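PDB 4X7G: precorrin-6A reductase from Rhodobacter capsulatus, which reduces precorrin-6A to its dihydro product with NADPH as hydride donor, an oxidoreductase step in the making of the corrin ring of vitamin B12. Local coordinates for residues V57-L60 against T61-V65; K206-A209 against A210-L213. All blocks are in the same frame, centred on the assembly; numbering follows the deposited sequence.

Interaction 1 (V57-L60 against T61-V65)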
loop_
_atom_site.group_PDB
_atom_site.type_symbol
_atom_site.label_atom_id
_atom_site.label_comp_id
_atom_site.label_asym_id
_atom_site.label_seq_id
_atom_site.Cartn_x
_atom_site.Cartn_y
_atom_site.Cartn_z
ATOM N N VAL A 57 -10.413 8.532 17.191
ATOM C CA VAL A 57 -11.653 8.464 17.998
ATOM C C VAL A 57 -12.467 9.767 17.915
ATOM O O VAL A 57 -13.678 9.787 17.633
ATOM C CB VAL A 57 -11.293 8.122 19.466
ATOM C CG1 VAL A 57 -12.482 8.424 20.397
ATOM C CG2 VAL A 57 -10.901 6.692 19.578
ATOM N N ASP A 58 -11.770 10.860 18.107
ATOM C CA ASP A 58 -12.376 12.148 18.084
ATOM C C ASP A 58 -13.009 12.420 16.716
ATOM O O ASP A 58 -14.102 12.962 16.558
ATOM C CB ASP A 58 -11.426 13.326 18.442
ATOM C CG ASP A 58 -12.127 14.695 18.447
ATOM O OD1 ASP A 58 -13.062 14.862 19.295
ATOM O OD2 ASP A 58 -11.770 15.607 17.592
ATOM N N TYR A 59 -12.271 12.134 15.652
ATOM C CA TYR A 59 -12.782 12.329 14.280
ATOM C C TYR A 59 -14.033 11.488 14.025
ATOM O O TYR A 59 -15.033 11.994 13.481
ATOM C CB TYR A 59 -11.672 11.946 13.280
ATOM C CG TYR A 59 -12.155 12.029 11.894
ATOM C CD1 TYR A 59 -12.145 13.206 11.238
ATOM C CD2 TYR A 59 -12.659 10.889 11.271
ATOM C CE1 TYR A 59 -12.587 13.285 9.881
ATOM C CE2 TYR A 59 -13.161 10.959 9.988
ATOM C CZ TYR A 59 -13.100 12.061 9.334
ATOM O OH TYR A 59 -13.594 12.078 8.071
ATOM N N LEU A 60 -13.960 10.205 14.373
ATOM C CA LEU A 60 -15.105 9.358 14.103
ATOM C C LEU A 60 -16.377 9.902 14.776
ATOM O O LEU A 60 -17.479 9.833 14.258
ATOM C CB LEU A 60 -14.842 7.921 14.609
ATOM C CG LEU A 60 -13.695 7.179 13.918
ATOM C CD1 LEU A 60 -13.404 5.851 14.613
ATOM C CD2 LEU A 60 -14.062 6.896 12.431
ATOM N N THR A 61 -16.148 10.455 15.979
ATOM C CA THR A 61 -17.291 10.941 16.783
ATOM C C THR A 61 -17.820 12.243 16.157
ATOM O O THR A 61 -19.033 12.369 15.921
ATOM C CB THR A 61 -16.828 11.149 18.265
ATOM O OG1 THR A 61 -16.320 9.934 18.760
ATOM C CG2 THR A 61 -17.991 11.641 19.139
ATOM N N ARG A 62 -16.960 13.185 15.914
ATOM C CA ARG A 62 -17.423 14.490 15.413
ATOM C C ARG A 62 -17.972 14.406 14.033
ATOM O O ARG A 62 -18.890 15.155 13.655
ATOM C CB ARG A 62 -16.390 15.566 15.536
ATOM C CG ARG A 62 -15.145 15.405 14.788
ATOM C CD ARG A 62 -14.378 16.706 14.939
ATOM N NE ARG A 62 -13.886 16.935 16.303
ATOM C CZ ARG A 62 -14.488 17.621 17.284
ATOM N NH1 ARG A 62 -15.684 18.184 17.117
ATOM N NH2 ARG A 62 -13.876 17.738 18.471
ATOM N N GLU A 63 -17.441 13.494 13.199
ATOM C CA GLU A 63 -17.825 13.368 11.793
ATOM C C GLU A 63 -19.055 12.522 11.743
ATOM O O GLU A 63 -19.683 12.469 10.637
ATOM C CB GLU A 63 -16.591 12.889 10.940
ATOM C CG GLU A 63 -16.734 12.875 9.409
ATOM C CD GLU A 63 -16.864 14.267 8.828
ATOM O OE1 GLU A 63 -16.210 15.296 9.269
ATOM O OE2 GLU A 63 -17.519 14.273 7.773
ATOM N N GLY A 64 -19.445 11.751 12.743
ATOM C CA GLY A 64 -20.524 10.867 12.700
ATOM C C GLY A 64 -20.358 9.669 11.787
ATOM O O GLY A 64 -21.288 9.221 11.129
ATOM N N VAL A 65 -19.171 9.101 11.765
ATOM C CA VAL A 65 -18.861 7.904 10.934
ATOM C C VAL A 65 -19.592 6.678 11.480
ATOM O O VAL A 65 -19.548 6.360 12.669
ATOM C CB VAL A 65 -17.358 7.717 10.862
ATOM C CG1 VAL A 65 -17.010 6.436 10.141
ATOM C CG2 VAL A 65 -16.679 8.895 10.168
HETATM O O HOH W 1 -19.357 7.633 15.090
#
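D58 and R62 meet one turn apart on helix 52-63, whose last turn closes in a Schellman motif at G64. The guanidinium comes at the carboxylate with its NE edge: D58 OD2 takes NE of R62 at 2.8 Å and also its NH2, a side-on salt bridge. The two planes stand 68° apart, and OD2 lies close to the guanidinium plane. NH2 uses the syn lone pair of OD2, whereas NE approaches from above the carboxylate plane. With CG of R62 between its backbone N and carbonyl carbon (chi1 63°) and a second bend at chi3, the arginine folds back over the D58 carbonyl. Without the carboxylate, as with an alanine at D58, the R62 guanidinium would probably lose its partner one turn back and be free to turn.

On another side of the helix Y59 and E63 run alongside each other, ring and carboxylate planes 14° apart. E63 CB sits over one ring face, 4.0 Å from the centroid, a CH-pi contact; OE2 continues to a salt bridge with R3. The Y59 ring also meets F50 edge-to-face and R46 as a cation-pi partner.

V57 O accepts both T61 N and T61 OG1 from opposite faces of its plane. V65 CB packs 3.7 Å from L60 CD2, both residues touching L5 of strand 4-7. The Schellman motif rests on the positive phi of G64 and two bonds, G64 N to T61 O and V65 N to L60 O (3.1 Å). One water donates to both L60 O and V65 O.

Interaction 2 (K206-A209 against A210-L213); sequences KLIA and ARSL. With 3Y8 (3-[(1R,2S,3S,7S,11S,16S,17R,18R,19R)-2,7,12,18-tetrakis(2-hydroxy-2-oxoethyl)-3,13-bis(3-hydroxy-3-oxopropyl)-1,2,5,7,11,17-hexamethyl-17-(3-oxidanyl-3-oxidanylidene-prop-1-enyl)-3,6,8,10,15,16,18,19,21,24-decahydrocorrin-8-yl]propanoic acid), chain C.
I208 and R211 lie side by side on helix 205-213, the connecting helix of the beta-alpha-beta unit formed with strands 192-196 and 216-220. The arginine bends at its third torsion, so that its guanidinium comes back along the helix, where one face looks onto I208 CA and NH2 comes within 4.1 Å of I208 CG1. This is loose contact beside an aliphatic chain; the charge is met by D108, which forms a salt bridge with NE.

S212 uses its side chain on the backbone instead. OG stands between the backbone N and the carbonyl carbon (chi1 83°), which brings it to A209 O at 2.8 Å. The same oxygen accepts L213 N over a longer 3.2 Å, with an N-H...O angle of 139°, so two donors share this carbonyl. Earlier in the helix the i to i+4 bonds are straighter, as in that from A210 N to K206 O. The small side chains of A209 and A210 serve different neighbours: A209 touches T182 of helix 178-187, and A210 packs on V217 of strand 216-220.

At the other end K206 reaches away from this turn into the precorrin pocket. Its chain is nearly straight through chi2 and chi3 and bends at chi4 (-70°), which sets the direction of the ammonium. K206 NZ is held by two acceptors, A203 O of the backbone and O33 of the 3Y8 propionate, the latter 2.9 Å from NZ.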
loop_
_atom_site.group_PDB
_atom_site.type_symbol
_atom_site.label_atom_id
_atom_site.label_comp_id
_atom_site.label_asym_id
_atom_site.label_seq_id
_atom_site.Cartn_x
_atom_site.Cartn_y
_atom_site.Cartn_z
ATOM N N LYS A 206 5.527 -5.513 -11.158
ATOM C CA LYS A 206 6.936 -5.756 -11.062
ATOM C C LYS A 206 7.249 -7.253 -10.931
ATOM O O LYS A 206 8.284 -7.687 -11.359
ATOM C CB LYS A 206 7.615 -4.977 -9.903
ATOM C CG LYS A 206 7.019 -5.303 -8.581
ATOM C CD LYS A 206 7.677 -4.570 -7.437
ATOM C CE LYS A 206 6.926 -4.620 -6.164
ATOM N NZ LYS A 206 5.663 -3.824 -6.209
ATOM N N LEU A 207 6.347 -7.977 -10.316
ATOM C CA LEU A 207 6.562 -9.437 -10.132
ATOM C C LEU A 207 6.437 -10.177 -11.457
ATOM O O LEU A 207 7.189 -11.085 -11.766
ATOM C CB LEU A 207 5.565 -10.037 -9.167
ATOM C CG LEU A 207 5.526 -9.400 -7.820
ATOM C CD1 LEU A 207 4.366 -9.995 -7.003
ATOM C CD2 LEU A 207 6.858 -9.544 -7.093
ATOM N N ILE A 208 5.456 -9.754 -12.280
ATOM C CA ILE A 208 5.278 -10.387 -13.600
ATOM C C ILE A 208 6.398 -10.041 -14.519
ATOM O O ILE A 208 6.931 -10.874 -15.276
ATOM C CB ILE A 208 3.873 -9.999 -14.129
ATOM C CG1 ILE A 208 2.763 -10.394 -13.177
ATOM C CG2 ILE A 208 3.662 -10.601 -15.524
ATOM C CD1 ILE A 208 1.387 -9.741 -13.323
ATOM N N ALA A 209 6.810 -8.740 -14.480
ATOM C CA ALA A 209 7.957 -8.312 -15.207
ATOM C C ALA A 209 9.213 -9.081 -14.847
ATOM O O ALA A 209 9.993 -9.524 -15.690
ATOM C CB ALA A 209 8.135 -6.802 -15.050
ATOM N N ALA A 210 9.476 -9.233 -13.538
ATOM C CA ALA A 210 10.598 -10.008 -13.116
ATOM C C ALA A 210 10.526 -11.432 -13.643
ATOM O O ALA A 210 11.539 -11.959 -14.051
ATOM C CB ALA A 210 10.717 -9.999 -11.561
ATOM N N ARG A 211 9.350 -12.026 -13.566
ATOM C CA ARG A 211 9.188 -13.373 -14.086
ATOM C C ARG A 211 9.549 -13.442 -15.584
ATOM O O ARG A 211 10.264 -14.359 -15.996
ATOM C CB ARG A 211 7.771 -13.824 -13.818
ATOM C CG ARG A 211 7.494 -15.284 -14.080
ATOM C CD ARG A 211 6.017 -15.652 -14.074
ATOM N NE ARG A 211 5.289 -15.169 -12.947
ATOM C CZ ARG A 211 4.093 -14.761 -12.982
ATOM N NH1 ARG A 211 3.313 -14.839 -14.036
ATOM N NH2 ARG A 211 3.581 -14.189 -11.895
ATOM N N SER A 212 9.166 -12.466 -16.347
ATOM C CA SER A 212 9.480 -12.426 -17.823
ATOM C C SER A 212 10.920 -12.329 -18.074
ATOM O O SER A 212 11.360 -12.775 -19.179
ATOM C CB SER A 212 8.702 -11.320 -18.506
ATOM O OG SER A 212 9.325 -10.047 -18.387
ATOM N N LEU A 213 11.696 -11.742 -17.164
ATOM C CA LEU A 213 13.130 -11.583 -17.257
ATOM C C LEU A 213 13.929 -12.613 -16.534
ATOM O O LEU A 213 15.184 -12.574 -16.546
ATOM C CB LEU A 213 13.471 -10.129 -16.792
ATOM C CG LEU A 213 13.176 -9.029 -17.759
ATOM C CD1 LEU A 213 12.911 -7.659 -17.036
ATOM C CD2 LEU A 213 14.188 -8.903 -18.842
HETATM C C48 3Y8 C . 0.024 8.752 -0.753
HETATM C C47 3Y8 C . -1.381 8.561 -3.623
HETATM C C43 3Y8 C . -4.343 4.463 -7.193
HETATM C C42 3Y8 C . -2.777 4.426 -6.936
HETATM C C41 3Y8 C . -2.648 3.602 -5.669
HETATM C C38 3Y8 C . -1.045 0.462 -3.965
HETATM C C37 3Y8 C . -0.937 0.777 -5.406
HETATM C C36 3Y8 C . -0.194 2.238 -7.303
HETATM C C35 3Y8 C . 2.072 0.601 -5.892
HETATM C C32 3Y8 C . 6.720 -0.317 -6.931
HETATM C C31 3Y8 C . 6.038 -0.292 -5.497
HETATM C C2 3Y8 C . 4.925 1.364 -2.664
HETATM C C1 3Y8 C . 4.372 2.829 -2.555
HETATM C C4 3Y8 C . 3.107 1.771 -4.169
HETATM C C5 3Y8 C . 2.065 1.631 -5.006
HETATM C C7 3Y8 C . -0.333 2.200 -5.748
HETATM C C8 3Y8 C . -1.186 3.346 -5.321
HETATM C C6 3Y8 C . 0.884 2.457 -5.065
HETATM C C3 3Y8 C . 4.366 0.915 -4.027
HETATM C C11 3Y8 C . 0.259 6.531 -3.823
HETATM C C12 3Y8 C . -0.254 7.665 -3.086
HETATM C C13 3Y8 C . 0.349 7.808 -1.914
HETATM C C14 3Y8 C . 1.379 6.789 -1.829
HETATM C C15 3Y8 C . 2.230 6.632 -0.757
HETATM C C16 3Y8 C . 3.221 5.551 -0.768
HETATM C C17 3Y8 C . 4.394 5.464 0.170
HETATM C C18 3Y8 C . 5.106 4.174 -0.347
HETATM C C19 3Y8 C . 4.007 3.370 -1.168
HETATM C C20 3Y8 C . 5.263 3.814 -3.319
HETATM C C21 3Y8 C . -0.813 9.696 -4.579
HETATM C C24 3Y8 C . 0.753 6.904 -5.225
HETATM C C25 3Y8 C . 6.461 1.281 -2.628
HETATM C C26 3Y8 C . 4.272 0.462 -1.607
HETATM O O59 3Y8 C . 7.431 7.962 -2.968
HETATM C C57 3Y8 C . 6.589 8.075 -1.977
HETATM O O58 3Y8 C . 6.411 9.080 -1.239
HETATM C C56 3Y8 C . 5.894 6.794 -1.604
HETATM C C55 3Y8 C . 5.364 6.702 -0.138
HETATM C C54 3Y8 C . 3.980 5.386 1.621
HETATM C C60 3Y8 C . 5.704 3.232 0.696
HETATM C C61 3Y8 C . 6.878 3.702 1.422
HETATM O O62 3Y8 C . 7.184 3.022 2.472
HETATM O O63 3Y8 C . 7.566 4.681 1.019
HETATM N N24 3Y8 C . 2.974 4.392 -1.404
HETATM N N23 3Y8 C . 1.322 6.059 -2.978
HETATM C C49 3Y8 C . -0.864 8.024 0.266
HETATM C C50 3Y8 C . -1.347 8.826 1.429
HETATM O O51 3Y8 C . -0.959 10.006 1.594
HETATM O O52 3Y8 C . -2.244 8.233 2.133
HETATM O O23 3Y8 C . -1.438 9.851 -5.648
HETATM O O22 3Y8 C . 0.164 10.304 -4.210
HETATM C C10 3Y8 C . -0.847 5.427 -3.862
HETATM C C9 3Y8 C . -0.444 4.182 -4.573
HETATM N N22 3Y8 C . 0.850 3.658 -4.452
HETATM O O44 3Y8 C . -4.799 3.466 -7.769
HETATM O O45 3Y8 C . -4.867 5.480 -6.996
HETATM O O39 3Y8 C . -2.042 -0.268 -3.666
HETATM O O40 3Y8 C . -0.133 0.769 -3.200
HETATM N N21 3Y8 C . 3.159 2.773 -3.360
HETATM C C27 3Y8 C . 4.643 -1.041 -1.766
HETATM O O28 3Y8 C . 5.688 -1.403 -1.210
HETATM O O29 3Y8 C . 3.919 -1.789 -2.417
HETATM C C30 3Y8 C . 5.213 0.948 -5.339
HETATM O O34 3Y8 C . 7.551 0.646 -7.123
HETATM O O33 3Y8 C . 6.419 -1.364 -7.505
#

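In the fold
Interaction 1 comes first along the chain and interaction 2 well after it, with centres 43 Å apart, nearest atoms about 29 Å apart, and the two on opposite sides of the chain's centre. They belong to different six-stranded parallel sheets: helix 52-63 packs on strands 4-7 and 27-31 of one, while helix 205-213 lies against strand 216-220 of the other. This fits the two Rossmann-fold domains of the enzyme, between which strand-swapping occurs. Each contact lies within a single helix or at its end, but only 206-213 reaches a ligand, through K206; the side chain of Y59 is about 9 Å from the bound NADP and about 13 Å from the bound 3Y8.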